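Local coordinates for protein dephospho-CoA kinase (Legionella pneumophila subsp. pneumophila, PDB 4TTR) that probably phosphorylates the 3'-hydroxyl of dephospho-CoA with ATP, the last step of coenzyme A biosynthesis, at residues 19-24 and 123-128. Numbering follows the deposited sequence.
Sequences VGLTGN and LIEIPL
The flat peptide groups of Val19 and Leu21 pair with those of Ile124 and Ile126 as in a parallel sheet. Ile124 N donates to Val19 O (2.9 Å), and Leu21 N to Ile124 O (2.8 Å). Ile126 N donates to Leu21 O (2.9 Å). Val19, Leu21, Leu123 and Glu125 cover one face of this ladder. There Leu123 forks: CD1 lies 3.7 Å from Val19 CG1, and CD2 lies 3.8 Å from Leu21 CD2. Ile124 and the end of Ile126 lie on the other face, where Gly20 has no side chain and Ile126 CD1 comes near its CA. Ile126 CG1 sits between its own N and carbonyl carbon (chi1 59°), which brings it to 3.4 Å from Thr22 CG2, a tight fit. Beyond the Ile126 bond the chain at 126-128 is loop, and two waters link it to 22-23. One joins Gly23 N to Ile126 O; the other joins Thr22 OG1 to Leu128 O. Thr22 OG1 also bonds Leu142 O. Gly23 is consistent with the first glycine of a Walker A P-loop, whose predicted ATP-binding residues, from Ala26 to Thr31, follow. Strand 18-23 lies between strands 122-125 and 140-145. Helix 29-38 covers the Leu21 and Leu123 face, and strand 42-45 flanks Leu123 and Glu125.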
loop_
_atom_site.group_PDB
_atom_site.type_symbol
_atom_site.label_atom_id
_atom_site.label_comp_id
_atom_site.label_asym_id
_atom_site.label_seq_id
_atom_site.Cartn_x
_atom_site.Cartn_y
_atom_site.Cartn_z
ATOM N N VAL A 19 -11.654 -4.748 -2.424
ATOM C CA VAL A 19 -11.216 -3.512 -3.047
ATOM C C VAL A 19 -9.747 -3.293 -2.718
ATOM O O VAL A 19 -9.370 -3.216 -1.550
ATOM C CB VAL A 19 -12.048 -2.310 -2.558
ATOM C CG1 VAL A 19 -11.513 -1.007 -3.133
ATOM C CG2 VAL A 19 -13.512 -2.505 -2.916
ATOM N N GLY A 20 -8.921 -3.190 -3.752
ATOM C CA GLY A 20 -7.514 -2.896 -3.565
ATOM C C GLY A 20 -7.303 -1.419 -3.308
ATOM O O GLY A 20 -7.754 -0.584 -4.087
ATOM N N LEU A 21 -6.630 -1.101 -2.206
ATOM C CA LEU A 21 -6.292 0.279 -1.873
ATOM C C LEU A 21 -4.832 0.577 -2.208
ATOM O O LEU A 21 -3.917 -0.035 -1.654
ATOM C CB LEU A 21 -6.560 0.556 -0.391
ATOM C CG LEU A 21 -6.084 1.915 0.136
ATOM C CD1 LEU A 21 -6.786 3.052 -0.579
ATOM C CD2 LEU A 21 -6.297 2.019 1.633
ATOM N N THR A 22 -4.631 1.514 -3.126
ATOM C CA THR A 22 -3.298 1.956 -3.511
ATOM C C THR A 22 -3.209 3.466 -3.378
ATOM O O THR A 22 -4.223 4.153 -3.299
ATOM C CB THR A 22 -2.951 1.558 -4.961
ATOM O OG1 THR A 22 -3.854 2.197 -5.874
ATOM C CG2 THR A 22 -3.039 0.066 -5.139
ATOM N N GLY A 23 -1.990 3.985 -3.360
ATOM C CA GLY A 23 -1.802 5.418 -3.302
ATOM C C GLY A 23 -0.401 5.809 -3.699
ATOM O O GLY A 23 0.545 5.056 -3.466
ATOM N N ASN A 24 -0.261 6.984 -4.307
ATOM C CA ASN A 24 1.063 7.483 -4.620
ATOM C C ASN A 24 1.691 8.027 -3.344
ATOM O O ASN A 24 1.199 7.794 -2.241
ATOM C CB ASN A 24 1.028 8.540 -5.745
ATOM C CG ASN A 24 0.295 9.822 -5.361
ATOM O OD1 ASN A 24 -0.103 10.023 -4.220
ATOM N ND2 ASN A 24 0.129 10.709 -6.335
ATOM N N LEU A 123 -11.253 -4.368 2.291
ATOM C CA LEU A 123 -10.255 -3.469 1.734
ATOM C C LEU A 123 -8.864 -4.061 1.935
ATOM O O LEU A 123 -8.494 -4.413 3.049
ATOM C CB LEU A 123 -10.356 -2.097 2.395
ATOM C CG LEU A 123 -9.678 -0.939 1.671
ATOM C CD1 LEU A 123 -10.466 -0.543 0.433
ATOM C CD2 LEU A 123 -9.541 0.233 2.618
ATOM N N ILE A 124 -8.112 -4.187 0.846
ATOM C CA ILE A 124 -6.752 -4.709 0.893
ATOM C C ILE A 124 -5.762 -3.622 0.477
ATOM O O ILE A 124 -5.700 -3.242 -0.692
ATOM C CB ILE A 124 -6.577 -5.936 -0.031
ATOM C CG1 ILE A 124 -7.684 -6.967 0.221
ATOM C CG2 ILE A 124 -5.205 -6.561 0.180
ATOM C CD1 ILE A 124 -7.667 -8.145 -0.737
ATOM N N GLU A 125 -5.004 -3.112 1.441
ATOM C CA GLU A 125 -3.975 -2.119 1.156
ATOM C C GLU A 125 -2.765 -2.792 0.521
ATOM O O GLU A 125 -2.150 -3.671 1.124
ATOM C CB GLU A 125 -3.563 -1.380 2.428
ATOM C CG GLU A 125 -2.650 -0.191 2.172
ATOM C CD GLU A 125 -2.168 0.466 3.452
ATOM O OE1 GLU A 125 -0.937 0.569 3.639
ATOM O OE2 GLU A 125 -3.017 0.889 4.264
ATOM N N ILE A 126 -2.434 -2.362 -0.695
ATOM C CA ILE A 126 -1.399 -2.993 -1.504
ATOM C C ILE A 126 -0.474 -1.918 -2.087
ATOM O O ILE A 126 -0.802 -0.733 -2.036
ATOM C CB ILE A 126 -2.035 -3.845 -2.626
ATOM C CG1 ILE A 126 -2.921 -2.976 -3.522
ATOM C CG2 ILE A 126 -2.838 -4.977 -2.012
ATOM C CD1 ILE A 126 -3.676 -3.741 -4.595
ATOM N N PRO A 127 0.695 -2.318 -2.626
ATOM C CA PRO A 127 1.609 -1.292 -3.147
ATOM C C PRO A 127 1.130 -0.641 -4.444
ATOM O O PRO A 127 0.326 -1.223 -5.172
ATOM C CB PRO A 127 2.913 -2.066 -3.383
ATOM C CG PRO A 127 2.493 -3.471 -3.567
ATOM C CD PRO A 127 1.300 -3.663 -2.674
ATOM N N LEU A 128 1.638 0.558 -4.719
ATOM C CA LEU A 128 1.249 1.334 -5.895
ATOM C C LEU A 128 1.400 0.541 -7.194
ATOM O O LEU A 128 0.480 0.493 -8.015
ATOM C CB LEU A 128 2.086 2.615 -5.963
ATOM C CG LEU A 128 1.929 3.508 -7.197
ATOM C CD1 LEU A 128 0.520 4.074 -7.287
ATOM C CD2 LEU A 128 2.963 4.624 -7.161
HETATM O O HOH W 1 -2.311 1.332 -8.384
HETATM O O HOH W 2 -0.037 1.622 -2.687
#